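Long-range contacts in vanadium-dependent bromoperoxidase (Corallina officinalis, PDB 1QHB), which uses vanadate and hydrogen peroxide to brominate organic substrates, working as a calcium-stabilised homododecamer: residues A[20-25]-A[571-576]; A[107-112]-A[301-306]; A[444-449]-A[461-466]; A[485-490]-A[560-565]; A[509-514]-A[521-526]. All coordinates share one frame; numbering follows the deposited sequence.

Contact 1: A[20-25]-A[571-576]; sequences VAAAEL and LEEQSL
Ala-22 and Leu-25 of helix 11-28 pack against Glu-573 and Leu-576, so that this N-terminal helix lies on the C-terminal end of helix 553-574 and the residues that follow it. The backbones come close, with Ala-22 CA 5.2 Å from Glu-573 CA and the small Ala-21 and Ala-22 of helix 11-28 turned toward 571-576. The apolar part centres on one methyl: Leu-576 CD1 sits 3.5 Å from Ala-22 CA, and it also touches Ala-21 CB at 4.1 Å and Leu-25 CD1 at 4.3 Å. Leu-25 holds CG away from its own N (chi1 -175°), which carries CD2 to within 3.8 Å of Glu-573 CG. That glutamate therefore contributes its methylene to the interface, while its carboxylate is held beyond the two segments, by Arg-29, by the backbone N of Gly-136 and by Arg-19 of a second subunit.

No hydrogen bond links the two segments, so the contact rests on packing. Leu-134 of the second subunit lies against Ala-22 and Glu-573, and Leu-8 of a third subunit against Ala-21, which places this helix pair at a junction of the dodecamer. One polar bond is internal to 571-576: Ser-575 OG donates to Glu-572 O over 2.6 Å, tilted 27° from the carbonyl plane, and Leu-25 CD1 lies 4.1 Å from the same oxygen, Glu-572 O.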
# COMPACT_ATOMS: atom_id res chain seq x y z
N VAL A 20 11.50 9.39 -8.55
CA VAL A 20 10.95 8.05 -8.55
C VAL A 20 10.42 7.73 -9.94
O VAL A 20 10.61 6.64 -10.49
CB VAL A 20 9.82 7.86 -7.47
CG1 VAL A 20 9.07 6.55 -7.52
CG2 VAL A 20 10.49 8.07 -6.11
N ALA A 21 9.71 8.69 -10.54
CA ALA A 21 9.16 8.52 -11.89
C ALA A 21 10.29 8.20 -12.87
O ALA A 21 10.17 7.35 -13.76
CB ALA A 21 8.46 9.80 -12.35
N ALA A 22 11.47 8.86 -12.77
CA ALA A 22 12.57 8.55 -13.66
C ALA A 22 13.08 7.13 -13.42
O ALA A 22 13.43 6.43 -14.37
CB ALA A 22 13.77 9.50 -13.53
N ALA A 23 13.09 6.74 -12.16
CA ALA A 23 13.54 5.41 -11.77
C ALA A 23 12.60 4.37 -12.38
O ALA A 23 13.06 3.31 -12.82
CB ALA A 23 13.54 5.30 -10.23
N GLU A 24 11.31 4.62 -12.34
CA GLU A 24 10.29 3.78 -12.95
C GLU A 24 10.41 3.70 -14.46
O GLU A 24 10.28 2.65 -15.06
CB GLU A 24 8.89 4.31 -12.58
CG GLU A 24 8.57 4.02 -11.12
CD GLU A 24 7.24 4.61 -10.66
OE1 GLU A 24 6.64 5.39 -11.44
OE2 GLU A 24 6.78 4.28 -9.54
N LEU A 25 10.74 4.85 -15.09
CA LEU A 25 10.98 4.84 -16.52
C LEU A 25 12.11 3.84 -16.81
O LEU A 25 12.03 3.04 -17.74
CB LEU A 25 11.38 6.24 -17.01
CG LEU A 25 11.57 6.47 -18.51
CD1 LEU A 25 11.26 7.92 -18.88
CD2 LEU A 25 13.01 6.25 -18.90
N LEU A 571 19.43 10.98 -21.33
CA LEU A 571 18.60 12.13 -21.79
C LEU A 571 17.12 11.87 -21.53
O LEU A 571 16.39 12.79 -21.15
CB LEU A 571 18.77 12.35 -23.29
CG LEU A 571 20.15 12.94 -23.63
CD1 LEU A 571 20.28 13.02 -25.13
CD2 LEU A 571 20.29 14.28 -22.95
N GLU A 572 16.67 10.65 -21.78
CA GLU A 572 15.24 10.34 -21.56
C GLU A 572 14.79 10.51 -20.10
O GLU A 572 13.71 11.03 -19.87
CB GLU A 572 14.83 8.90 -21.92
CG GLU A 572 15.08 8.66 -23.41
CD GLU A 572 14.80 7.21 -23.79
OE1 GLU A 572 14.83 6.35 -22.88
OE2 GLU A 572 14.56 6.96 -25.00
N GLU A 573 15.63 10.06 -19.18
CA GLU A 573 15.32 10.20 -17.76
C GLU A 573 15.35 11.65 -17.31
O GLU A 573 14.45 12.01 -16.52
CB GLU A 573 16.30 9.38 -16.93
CG GLU A 573 15.92 7.90 -17.01
CD GLU A 573 17.10 7.05 -16.53
OE1 GLU A 573 17.68 7.31 -15.46
OE2 GLU A 573 17.40 6.11 -17.31
N GLN A 574 16.29 12.41 -17.83
CA GLN A 574 16.39 13.83 -17.52
C GLN A 574 15.30 14.66 -18.12
O GLN A 574 15.01 15.76 -17.62
CB GLN A 574 17.75 14.35 -18.00
CG GLN A 574 18.82 14.00 -16.94
CD GLN A 574 20.16 14.65 -17.33
OE1 GLN A 574 20.27 15.40 -18.29
NE2 GLN A 574 21.18 14.36 -16.54
N SER A 575 14.57 14.16 -19.11
CA SER A 575 13.49 14.91 -19.73
C SER A 575 12.34 15.08 -18.75
O SER A 575 11.58 16.04 -18.90
CB SER A 575 12.99 14.24 -21.01
OG SER A 575 12.32 13.03 -20.71
N LEU A 576 12.22 14.27 -17.70
CA LEU A 576 11.17 14.45 -16.72
C LEU A 576 11.42 15.64 -15.82
O LEU A 576 10.49 16.06 -15.17
CB LEU A 576 10.99 13.20 -15.88
CG LEU A 576 10.68 11.91 -16.68
CD1 LEU A 576 10.72 10.74 -15.70
CD2 LEU A 576 9.32 12.00 -17.35

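Contact 2: A[107-112]-A[301-306]; sequences IWRSDL and VQDAAD
Trp-108 and Ala-305 form the closest backbone pair, their CA atoms 7.9 Å apart, so side chains must bridge two loops that flank short helices. The indole does most of this. Ala-305 CB stands over one face of the Trp-108 six-membered ring, 3.6 Å from its centroid and only 12° off the ring normal, a CH-pi contact. Asp-303 O meets the same ring at its edge, near the plane, 3.5 Å from Trp-108 CZ3.

The carbonyl and the methyl are presented by the way helix 295-302 ends. It closes in a Schellman motif, with Ala-304 at positive phi as the C-prime residue; Ala-304 N bonds to Val-301 O at 2.9 Å and Ala-305 N to Asp-300 O. Trp-108 NE1 is bonded to Leu-118 O, which helps fix the rotation of the indole.

The second link is a salt bridge. Arg-109 NH1 comes to 2.9 Å from Asp-303 OD2, at the guanidinium edge, although the hydrogen bond within it is weak, with an N-H...O angle of 120° and the two planes 45° apart. Each group has a further partner: Arg-109 NH2 pairs with Asp-65, and Asp-303 OD1 accepts from His-63 N.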
# COMPACT_ATOMS: atom_id res chain seq x y z
N ILE A 107 60.75 -12.16 -10.05
CA ILE A 107 61.83 -12.69 -10.86
C ILE A 107 61.29 -12.74 -12.29
O ILE A 107 60.33 -13.47 -12.61
CB ILE A 107 62.33 -14.07 -10.40
CG1 ILE A 107 62.84 -13.93 -8.95
CG2 ILE A 107 63.42 -14.58 -11.32
CD1 ILE A 107 63.04 -15.26 -8.26
N TRP A 108 61.85 -11.90 -13.15
CA TRP A 108 61.33 -11.76 -14.49
C TRP A 108 62.13 -12.63 -15.44
O TRP A 108 63.25 -12.96 -15.03
CB TRP A 108 61.46 -10.29 -14.94
CG TRP A 108 60.69 -9.36 -14.06
CD1 TRP A 108 61.19 -8.39 -13.24
CD2 TRP A 108 59.27 -9.29 -13.94
NE1 TRP A 108 60.17 -7.74 -12.58
CE2 TRP A 108 58.97 -8.27 -13.03
CE3 TRP A 108 58.22 -10.01 -14.52
CZ2 TRP A 108 57.66 -7.94 -12.65
CZ3 TRP A 108 56.93 -9.71 -14.15
CH2 TRP A 108 56.67 -8.69 -13.22
N ARG A 109 61.65 -12.85 -16.65
CA ARG A 109 62.41 -13.61 -17.63
C ARG A 109 63.44 -12.73 -18.34
O ARG A 109 64.56 -13.16 -18.67
CB ARG A 109 61.48 -14.17 -18.71
CG ARG A 109 60.51 -15.24 -18.16
CD ARG A 109 59.54 -15.63 -19.29
NE ARG A 109 58.89 -16.89 -18.91
CZ ARG A 109 57.78 -17.03 -18.20
NH1 ARG A 109 57.11 -15.95 -17.80
NH2 ARG A 109 57.36 -18.26 -17.94
N SER A 110 63.07 -11.49 -18.68
CA SER A 110 63.98 -10.64 -19.43
C SER A 110 65.00 -9.88 -18.59
O SER A 110 64.80 -9.52 -17.45
CB SER A 110 63.19 -9.66 -20.31
OG SER A 110 62.63 -8.63 -19.53
N ASP A 111 66.19 -9.75 -19.20
CA ASP A 111 67.29 -8.99 -18.62
C ASP A 111 66.86 -7.56 -18.38
O ASP A 111 67.04 -6.99 -17.29
CB ASP A 111 68.48 -9.04 -19.58
CG ASP A 111 69.11 -10.43 -19.65
OD1 ASP A 111 68.87 -11.24 -18.73
OD2 ASP A 111 69.84 -10.73 -20.63
N LEU A 112 66.14 -7.01 -19.36
CA LEU A 112 65.56 -5.68 -19.25
C LEU A 112 64.69 -5.53 -18.03
O LEU A 112 64.98 -4.55 -17.33
CB LEU A 112 64.80 -5.41 -20.56
CG LEU A 112 64.27 -3.96 -20.59
CD1 LEU A 112 65.40 -2.93 -20.48
CD2 LEU A 112 63.45 -3.71 -21.84
N VAL A 301 55.56 -8.69 -19.46
CA VAL A 301 54.42 -7.76 -19.47
C VAL A 301 53.15 -8.58 -19.25
O VAL A 301 52.36 -8.17 -18.42
CB VAL A 301 54.34 -6.96 -20.77
CG1 VAL A 301 53.07 -6.12 -20.85
CG2 VAL A 301 55.56 -6.05 -20.95
N GLN A 302 52.98 -9.75 -19.83
CA GLN A 302 51.81 -10.59 -19.56
C GLN A 302 51.75 -11.01 -18.11
O GLN A 302 50.67 -11.18 -17.55
CB GLN A 302 51.76 -11.84 -20.48
CG GLN A 302 51.73 -11.40 -21.93
CD GLN A 302 50.76 -10.28 -22.26
OE1 GLN A 302 49.56 -10.44 -22.10
NE2 GLN A 302 51.25 -9.15 -22.77
N ASP A 303 52.92 -11.13 -17.46
CA ASP A 303 53.02 -11.45 -16.04
C ASP A 303 53.03 -10.19 -15.18
O ASP A 303 53.47 -10.22 -14.01
CB ASP A 303 54.31 -12.24 -15.81
CG ASP A 303 54.26 -13.67 -16.24
OD1 ASP A 303 53.21 -14.25 -16.61
OD2 ASP A 303 55.35 -14.29 -16.23
N ALA A 304 52.56 -9.04 -15.68
CA ALA A 304 52.42 -7.82 -14.91
C ALA A 304 53.60 -6.87 -14.71
O ALA A 304 53.49 -5.86 -13.95
CB ALA A 304 51.75 -8.15 -13.56
N ALA A 305 54.71 -7.08 -15.43
CA ALA A 305 55.83 -6.14 -15.24
C ALA A 305 55.37 -4.72 -15.54
O ALA A 305 54.81 -4.43 -16.60
CB ALA A 305 57.02 -6.61 -16.06
N ASP A 306 55.65 -3.75 -14.64
CA ASP A 306 55.13 -2.42 -14.84
C ASP A 306 56.10 -1.60 -15.70
O ASP A 306 57.00 -0.93 -15.18
CB ASP A 306 54.84 -1.72 -13.52
CG ASP A 306 53.99 -0.49 -13.74
OD1 ASP A 306 53.76 -0.11 -14.93
OD2 ASP A 306 53.53 0.07 -12.74

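Contact 3: A[444-449]-A[461-466]; sequences DSASSN and PGKSFL
Ala-446 and Phe-465 bring their CA atoms within 5.1 Å, where helix 439-456 lies against the irregular segment 461-466, part of the loop that runs on toward helix 484-499. The chain leaves helix 439-456 and doubles back along its flank, where the Asn-449 side chain bonds to loop carbonyls.

Ser-445 comes first. Its OG faces the loop carbonyls, but the nearest, Leu-466 O, is 3.8 Å from Ser-445 OG, too far for a bond, and this buried hydroxyl has no polar partner in the model.

Ala-446 makes the closest backbone approach. Its CA-H points at Ser-464 O, with Ala-446 CA 3.3 Å from that oxygen and an angle of 154° at the hydrogen, while Ala-446 CB packs at 3.6 Å against Phe-465 CE1. Lys-418 and Asn-419 of helix 407-422 also touch the Phe-465 side chain. A water joins the two backbones as well, donating to Ala-446 O at 2.6 Å and accepting from Ser-464 N at 3.0 Å.

One turn along from Ser-445, Asn-449 turns its amide into the loop, CG anti to its own carbonyl carbon (chi1 -72°). ND2 is shared among three acceptors. The Ser-464 OG bond is weak, and that hydroxyl is also bonded to Thr-293 O. Ser-464 O, 3.3 Å from Asn-449 ND2, receives the N-H from above its carbonyl plane. The shortest bond runs from Asn-449 ND2 to Leu-466 O at 2.9 Å, with the acceptor only 5° out of the amide plane.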
# COMPACT_ATOMS: atom_id res chain seq x y z
N ASP A 444 56.92 -10.00 -43.04
CA ASP A 444 57.31 -8.60 -42.87
C ASP A 444 57.51 -8.19 -41.43
O ASP A 444 58.42 -7.41 -41.10
CB ASP A 444 56.20 -7.69 -43.45
CG ASP A 444 56.20 -7.85 -44.97
OD1 ASP A 444 57.21 -8.32 -45.55
OD2 ASP A 444 55.20 -7.52 -45.60
N SER A 445 56.63 -8.72 -40.57
CA SER A 445 56.67 -8.36 -39.14
C SER A 445 57.84 -9.01 -38.47
O SER A 445 58.52 -8.36 -37.65
CB SER A 445 55.28 -8.74 -38.60
OG SER A 445 55.32 -9.24 -37.29
N ALA A 446 58.17 -10.28 -38.76
CA ALA A 446 59.37 -10.89 -38.15
C ALA A 446 60.61 -10.07 -38.48
O ALA A 446 61.49 -9.85 -37.66
CB ALA A 446 59.60 -12.31 -38.70
N SER A 447 60.67 -9.53 -39.70
CA SER A 447 61.83 -8.75 -40.15
C SER A 447 61.83 -7.43 -39.44
O SER A 447 62.84 -7.02 -38.88
CB SER A 447 61.76 -8.68 -41.68
OG SER A 447 62.56 -7.61 -42.18
N SER A 448 60.65 -6.79 -39.30
CA SER A 448 60.64 -5.53 -38.53
C SER A 448 60.99 -5.80 -37.07
O SER A 448 61.71 -5.00 -36.51
CB SER A 448 59.28 -4.85 -38.69
OG SER A 448 59.16 -3.72 -37.82
N ASN A 449 60.49 -6.87 -36.45
CA ASN A 449 60.78 -7.15 -35.05
C ASN A 449 62.25 -7.52 -34.82
O ASN A 449 62.82 -7.20 -33.76
CB ASN A 449 59.89 -8.30 -34.57
CG ASN A 449 58.42 -7.89 -34.42
OD1 ASN A 449 58.10 -6.71 -34.51
ND2 ASN A 449 57.47 -8.77 -34.18
N PRO A 461 64.85 -16.93 -28.02
CA PRO A 461 64.91 -17.97 -29.02
C PRO A 461 63.80 -17.80 -30.06
O PRO A 461 62.68 -17.38 -29.75
CB PRO A 461 64.71 -19.26 -28.25
CG PRO A 461 64.75 -18.93 -26.81
CD PRO A 461 64.56 -17.45 -26.66
N GLY A 462 64.07 -18.14 -31.31
CA GLY A 462 63.16 -18.07 -32.42
C GLY A 462 63.01 -16.70 -33.05
O GLY A 462 63.58 -15.68 -32.66
N LYS A 463 62.21 -16.69 -34.11
CA LYS A 463 61.83 -15.46 -34.79
C LYS A 463 60.73 -14.85 -33.91
O LYS A 463 60.20 -15.55 -33.02
CB LYS A 463 61.31 -15.72 -36.19
CG LYS A 463 62.33 -16.24 -37.18
CD LYS A 463 61.93 -15.93 -38.61
CE LYS A 463 61.25 -17.10 -39.27
NZ LYS A 463 60.85 -16.74 -40.66
N SER A 464 60.41 -13.57 -34.12
CA SER A 464 59.35 -13.00 -33.30
C SER A 464 58.19 -12.60 -34.21
O SER A 464 58.44 -11.76 -35.09
CB SER A 464 59.82 -11.78 -32.52
OG SER A 464 58.64 -11.08 -32.14
N PHE A 465 57.02 -13.26 -34.05
CA PHE A 465 55.90 -12.81 -34.87
C PHE A 465 54.93 -11.99 -34.02
O PHE A 465 53.78 -11.79 -34.40
CB PHE A 465 55.19 -13.99 -35.55
CG PHE A 465 56.19 -14.82 -36.35
CD1 PHE A 465 56.52 -14.46 -37.65
CD2 PHE A 465 56.76 -15.95 -35.80
CE1 PHE A 465 57.43 -15.22 -38.37
CE2 PHE A 465 57.67 -16.71 -36.53
CZ PHE A 465 58.03 -16.34 -37.81
N LEU A 466 55.34 -11.50 -32.84
CA LEU A 466 54.53 -10.71 -31.97
C LEU A 466 54.03 -9.42 -32.63
O LEU A 466 54.65 -8.86 -33.54
CB LEU A 466 55.36 -10.34 -30.74
CG LEU A 466 55.84 -11.58 -29.97
CD1 LEU A 466 56.97 -11.11 -29.06
CD2 LEU A 466 54.71 -12.27 -29.24
O HOH W 1 61.90 -11.77 -35.94

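Contact 4: A[485-490]-A[560-565]; sequences HAVVAG and LLLGEQ. With PO4 (phosphate ion), chain G.
Gly-490 and Gly-563 let helices 484-499 and 553-574 press together almost backbone to backbone: the axes of the two segments approach to 6.6 Å and cross at -43°. At this tight end Gly-490 C lies 3.9 Å from Gly-563 C. Gly-563 CA also directs a C-H at Val-487 O, 3.5 Å away. Leu-560 closes one flank, its CD2 methyl reaching 3.4 Å from Ala-486 O and 3.9 Å from Ala-489 CB. On Val-487, CG2 is set anti to the backbone N and rests 3.7 Å from Gly-563 CA. Helix 376-402 covers Val-487 and Val-488, so this is buried core.

The other end is looser and partly open to solvent. His-485, an active-site residue by similarity to relatives, does not touch 560-565; its ring turns to a phosphate, probably from the crystallisation liquor, in the vanadate pocket. Phosphate O2 lies at the edge of the His-485 ring, 2.9 Å from His-485 ND1, and also accepts from His-485 N over 3.3 Å in a nearly straight bond of 168°. Asp-333 holds NE2 and so orients the ring, while Lys-398, Arg-406 and Arg-545 also bind the anion.

No hydrogen bonds join the helices. The helix that packs through Gly-490 is the one whose first N-H groups, Gly-484 N and His-485 N, bond the phosphate, consistent with the vanadate-binding role inferred by similarity.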
# COMPACT_ATOMS: atom_id res chain seq x y z
N HIS A 485 37.62 3.83 -24.13
CA HIS A 485 37.68 5.01 -25.03
C HIS A 485 36.48 5.07 -25.97
O HIS A 485 35.81 6.07 -26.16
CB HIS A 485 38.97 4.83 -25.92
CG HIS A 485 40.16 5.39 -25.21
ND1 HIS A 485 40.94 4.73 -24.29
CD2 HIS A 485 40.70 6.62 -25.31
CE1 HIS A 485 41.89 5.54 -23.85
NE2 HIS A 485 41.78 6.70 -24.47
N ALA A 486 36.19 3.93 -26.61
CA ALA A 486 35.07 3.87 -27.54
C ALA A 486 33.71 3.98 -26.85
O ALA A 486 32.84 4.66 -27.42
CB ALA A 486 35.17 2.64 -28.40
N VAL A 487 33.57 3.47 -25.60
CA VAL A 487 32.23 3.62 -25.02
C VAL A 487 31.96 5.08 -24.69
O VAL A 487 30.87 5.63 -24.75
CB VAL A 487 31.99 2.69 -23.81
CG1 VAL A 487 32.63 3.23 -22.52
CG2 VAL A 487 30.48 2.62 -23.56
N VAL A 488 33.00 5.78 -24.23
CA VAL A 488 32.91 7.18 -23.87
C VAL A 488 32.72 8.03 -25.12
O VAL A 488 31.95 8.99 -25.10
CB VAL A 488 34.13 7.64 -23.06
CG1 VAL A 488 34.20 9.15 -22.92
CG2 VAL A 488 34.09 6.98 -21.68
N ALA A 489 33.43 7.66 -26.20
CA ALA A 489 33.30 8.40 -27.45
C ALA A 489 31.82 8.36 -27.85
O ALA A 489 31.22 9.40 -28.13
CB ALA A 489 34.17 7.79 -28.57
N GLY A 490 31.26 7.18 -27.85
CA GLY A 490 29.89 7.00 -28.26
C GLY A 490 28.90 7.82 -27.47
O GLY A 490 27.97 8.37 -28.04
N LEU A 560 30.94 1.71 -29.33
CA LEU A 560 30.34 2.97 -29.76
C LEU A 560 28.80 2.81 -29.65
O LEU A 560 28.19 3.70 -29.09
CB LEU A 560 30.75 3.31 -31.21
CG LEU A 560 32.23 3.76 -31.28
CD1 LEU A 560 32.76 3.67 -32.69
CD2 LEU A 560 32.32 5.17 -30.75
N LEU A 561 28.24 1.70 -30.15
CA LEU A 561 26.80 1.56 -30.03
C LEU A 561 26.32 1.52 -28.57
O LEU A 561 25.27 2.09 -28.27
CB LEU A 561 26.30 0.27 -30.72
CG LEU A 561 26.65 0.16 -32.20
CD1 LEU A 561 25.96 -1.09 -32.79
CD2 LEU A 561 26.25 1.38 -32.96
N LEU A 562 27.10 0.89 -27.69
CA LEU A 562 26.70 0.80 -26.28
C LEU A 562 26.68 2.17 -25.62
O LEU A 562 25.71 2.46 -24.87
CB LEU A 562 27.60 -0.15 -25.50
CG LEU A 562 27.40 -0.34 -24.01
CD1 LEU A 562 26.12 -1.15 -23.79
CD2 LEU A 562 28.54 -1.05 -23.28
N GLY A 563 27.66 3.03 -25.94
CA GLY A 563 27.72 4.32 -25.29
C GLY A 563 26.59 5.20 -25.79
O GLY A 563 26.07 6.08 -25.07
N GLU A 564 26.22 5.01 -27.04
CA GLU A 564 25.10 5.74 -27.62
C GLU A 564 23.83 5.44 -26.82
O GLU A 564 23.06 6.36 -26.52
CB GLU A 564 24.84 5.29 -29.07
CG GLU A 564 23.66 6.02 -29.70
CD GLU A 564 23.48 5.65 -31.16
OE1 GLU A 564 23.34 4.45 -31.46
OE2 GLU A 564 23.46 6.55 -32.00
N GLN A 565 23.57 4.16 -26.49
CA GLN A 565 22.39 3.79 -25.72
C GLN A 565 22.38 4.41 -24.31
O GLN A 565 21.33 4.68 -23.71
CB GLN A 565 22.33 2.26 -25.49
CG GLN A 565 22.07 1.41 -26.72
CD GLN A 565 22.31 -0.08 -26.54
OE1 GLN A 565 21.80 -0.74 -25.65
NE2 GLN A 565 23.13 -0.67 -27.44
P PO4 G . 40.61 0.96 -23.32
O1 PO4 G . 41.79 0.13 -23.68
O2 PO4 G . 40.24 1.89 -24.43
O3 PO4 G . 40.91 1.72 -22.10
O4 PO4 G . 39.47 -0.01 -23.09

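Contact 5: A[509-514]-A[521-526]; sequences VFEVDT and KSSFPG
Phe-524 meets Val-509 at the edge of its ring, near the plane, with Phe-524 CD2 4.4 Å from Val-509 CG2. Lys-521 N lies obliquely to the other ring, 4.0 Å from Phe-510 CD1; the side chains of Phe-510 and Lys-521 diverge from the pair they form. That pair is antiparallel and non-hydrogen-bonded, with Phe-510 CA 4.6 Å from Lys-521 CA, as expected in the beta-hairpin built by strands 510-512 and 519-521.

A third flat group, the carboxylate of Glu-511, is engaged through one oxygen. Ser-522 OG donates to Glu-511 OE2 over a short 2.5 Å, on the anti lone pair, away from the other oxygen. Glu-511 reaches there because its chain is extended beyond CG, while the Ser-522 torsion (chi1 167°) swings OG away from its own N and toward that oxygen. The same Ser-522 OG accepts from Phe-524 N at 2.9 Å, an ST turn that bends the chain just after the hairpin strand. The serine therefore both donates and accepts, tying the turn to the glutamate.

The backbone link is nearly straight: Ser-522 N donates to Val-509 O at 2.9 Å and 174°. Beside it, Val-509 CG1 packs 3.8 Å from Ser-522 CB, and CG2 lies against Gly-526.

Within the fold this is a surface hairpin that comes, along the chain, between helix 484-499 and helix 530-548. The Glu-511 to Val-520 backbone bonding continues the two-stranded sheet toward its loop, while Gln-239 holds Phe-510 N and Val-233 lies against the Phe-524 ring.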
# COMPACT_ATOMS: atom_id res chain seq x y z
N VAL A 509 37.64 23.27 -44.88
CA VAL A 509 38.19 21.96 -44.63
C VAL A 509 39.71 22.04 -44.66
O VAL A 509 40.28 22.49 -45.64
CB VAL A 509 37.71 20.90 -45.62
CG1 VAL A 509 38.06 19.49 -45.15
CG2 VAL A 509 36.19 20.96 -45.79
N PHE A 510 40.33 21.63 -43.55
CA PHE A 510 41.77 21.67 -43.43
C PHE A 510 42.37 20.29 -43.26
O PHE A 510 41.71 19.39 -42.82
CB PHE A 510 42.16 22.47 -42.19
CG PHE A 510 41.87 23.93 -42.34
CD1 PHE A 510 42.70 24.75 -43.08
CD2 PHE A 510 40.72 24.45 -41.78
CE1 PHE A 510 42.38 26.10 -43.24
CE2 PHE A 510 40.40 25.79 -41.93
CZ PHE A 510 41.24 26.62 -42.66
N GLU A 511 43.62 20.15 -43.57
CA GLU A 511 44.41 18.93 -43.36
C GLU A 511 45.81 19.38 -42.89
O GLU A 511 46.12 20.57 -43.05
CB GLU A 511 44.58 18.15 -44.63
CG GLU A 511 43.39 17.33 -45.10
CD GLU A 511 43.66 16.76 -46.49
OE1 GLU A 511 44.62 15.97 -46.54
OE2 GLU A 511 42.94 17.10 -47.45
N VAL A 512 46.62 18.42 -42.50
CA VAL A 512 47.99 18.77 -42.05
C VAL A 512 48.87 18.74 -43.31
O VAL A 512 48.81 17.85 -44.14
CB VAL A 512 48.47 17.82 -40.96
CG1 VAL A 512 49.93 18.06 -40.56
CG2 VAL A 512 47.63 17.90 -39.67
N ASP A 513 49.70 19.75 -43.51
CA ASP A 513 50.59 19.84 -44.66
C ASP A 513 51.58 18.69 -44.73
O ASP A 513 52.11 18.15 -43.75
CB ASP A 513 51.35 21.16 -44.53
CG ASP A 513 52.20 21.48 -45.74
OD1 ASP A 513 51.64 21.77 -46.80
OD2 ASP A 513 53.43 21.41 -45.69
N THR A 514 51.91 18.23 -45.89
CA THR A 514 52.87 17.16 -46.09
C THR A 514 54.32 17.61 -45.81
O THR A 514 55.12 16.73 -45.48
CB THR A 514 52.85 16.67 -47.55
OG1 THR A 514 53.13 17.82 -48.36
CG2 THR A 514 51.53 16.04 -47.95
N LYS A 521 44.61 24.22 -46.58
CA LYS A 521 43.27 23.97 -47.12
C LYS A 521 43.32 22.61 -47.80
O LYS A 521 44.28 22.26 -48.49
CB LYS A 521 42.84 25.14 -47.98
CG LYS A 521 41.52 24.95 -48.71
CD LYS A 521 41.31 26.04 -49.76
CE LYS A 521 39.91 25.95 -50.35
NZ LYS A 521 39.66 27.07 -51.30
N SER A 522 42.33 21.78 -47.53
CA SER A 522 42.27 20.44 -48.10
C SER A 522 41.89 20.45 -49.57
O SER A 522 41.20 21.36 -50.02
CB SER A 522 41.19 19.68 -47.30
OG SER A 522 40.85 18.47 -47.94
N SER A 523 42.10 19.33 -50.26
CA SER A 523 41.65 19.28 -51.68
C SER A 523 40.18 18.86 -51.71
O SER A 523 39.50 19.02 -52.72
CB SER A 523 42.50 18.32 -52.50
OG SER A 523 42.50 17.07 -51.82
N PHE A 524 39.70 18.26 -50.62
CA PHE A 524 38.28 17.93 -50.53
C PHE A 524 37.54 19.26 -50.43
O PHE A 524 37.80 20.15 -49.61
CB PHE A 524 38.02 17.05 -49.33
CG PHE A 524 36.58 16.65 -49.20
CD1 PHE A 524 36.09 15.59 -49.94
CD2 PHE A 524 35.73 17.33 -48.32
CE1 PHE A 524 34.77 15.20 -49.80
CE2 PHE A 524 34.40 16.96 -48.20
CZ PHE A 524 33.94 15.88 -48.95
N PRO A 525 36.59 19.49 -51.32
CA PRO A 525 35.84 20.71 -51.35
C PRO A 525 35.01 20.98 -50.10
O PRO A 525 34.94 22.12 -49.62
CB PRO A 525 34.90 20.55 -52.54
CG PRO A 525 35.34 19.35 -53.29
CD PRO A 525 36.19 18.50 -52.37
N GLY A 526 34.32 19.96 -49.59
CA GLY A 526 33.41 20.18 -48.45
C GLY A 526 32.05 20.34 -49.13
O GLY A 526 31.92 20.10 -50.33

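In the fold
Contact 1 joins segments near the two ends of the chain and encloses the other four along the sequence. Contacts 2, 3 and 4 then follow in series, and contact 5 is nested inside the loop that contact 4 closes. Contact 4 is the central one, its centre about 9 Å from the centre of the chain, and shares helix 553-574 with contact 1; their centres are about 21 Å apart. This helix, which begins just after the vanadate ligand His-551 (by similarity), runs on to the intersubunit junction. Contacts 2 and 3 are about 19 Å apart between centres on one side of the molecule, opposite contact 1. Contact 5 is a surface hairpin about 28 Å from contact 4, centre to centre.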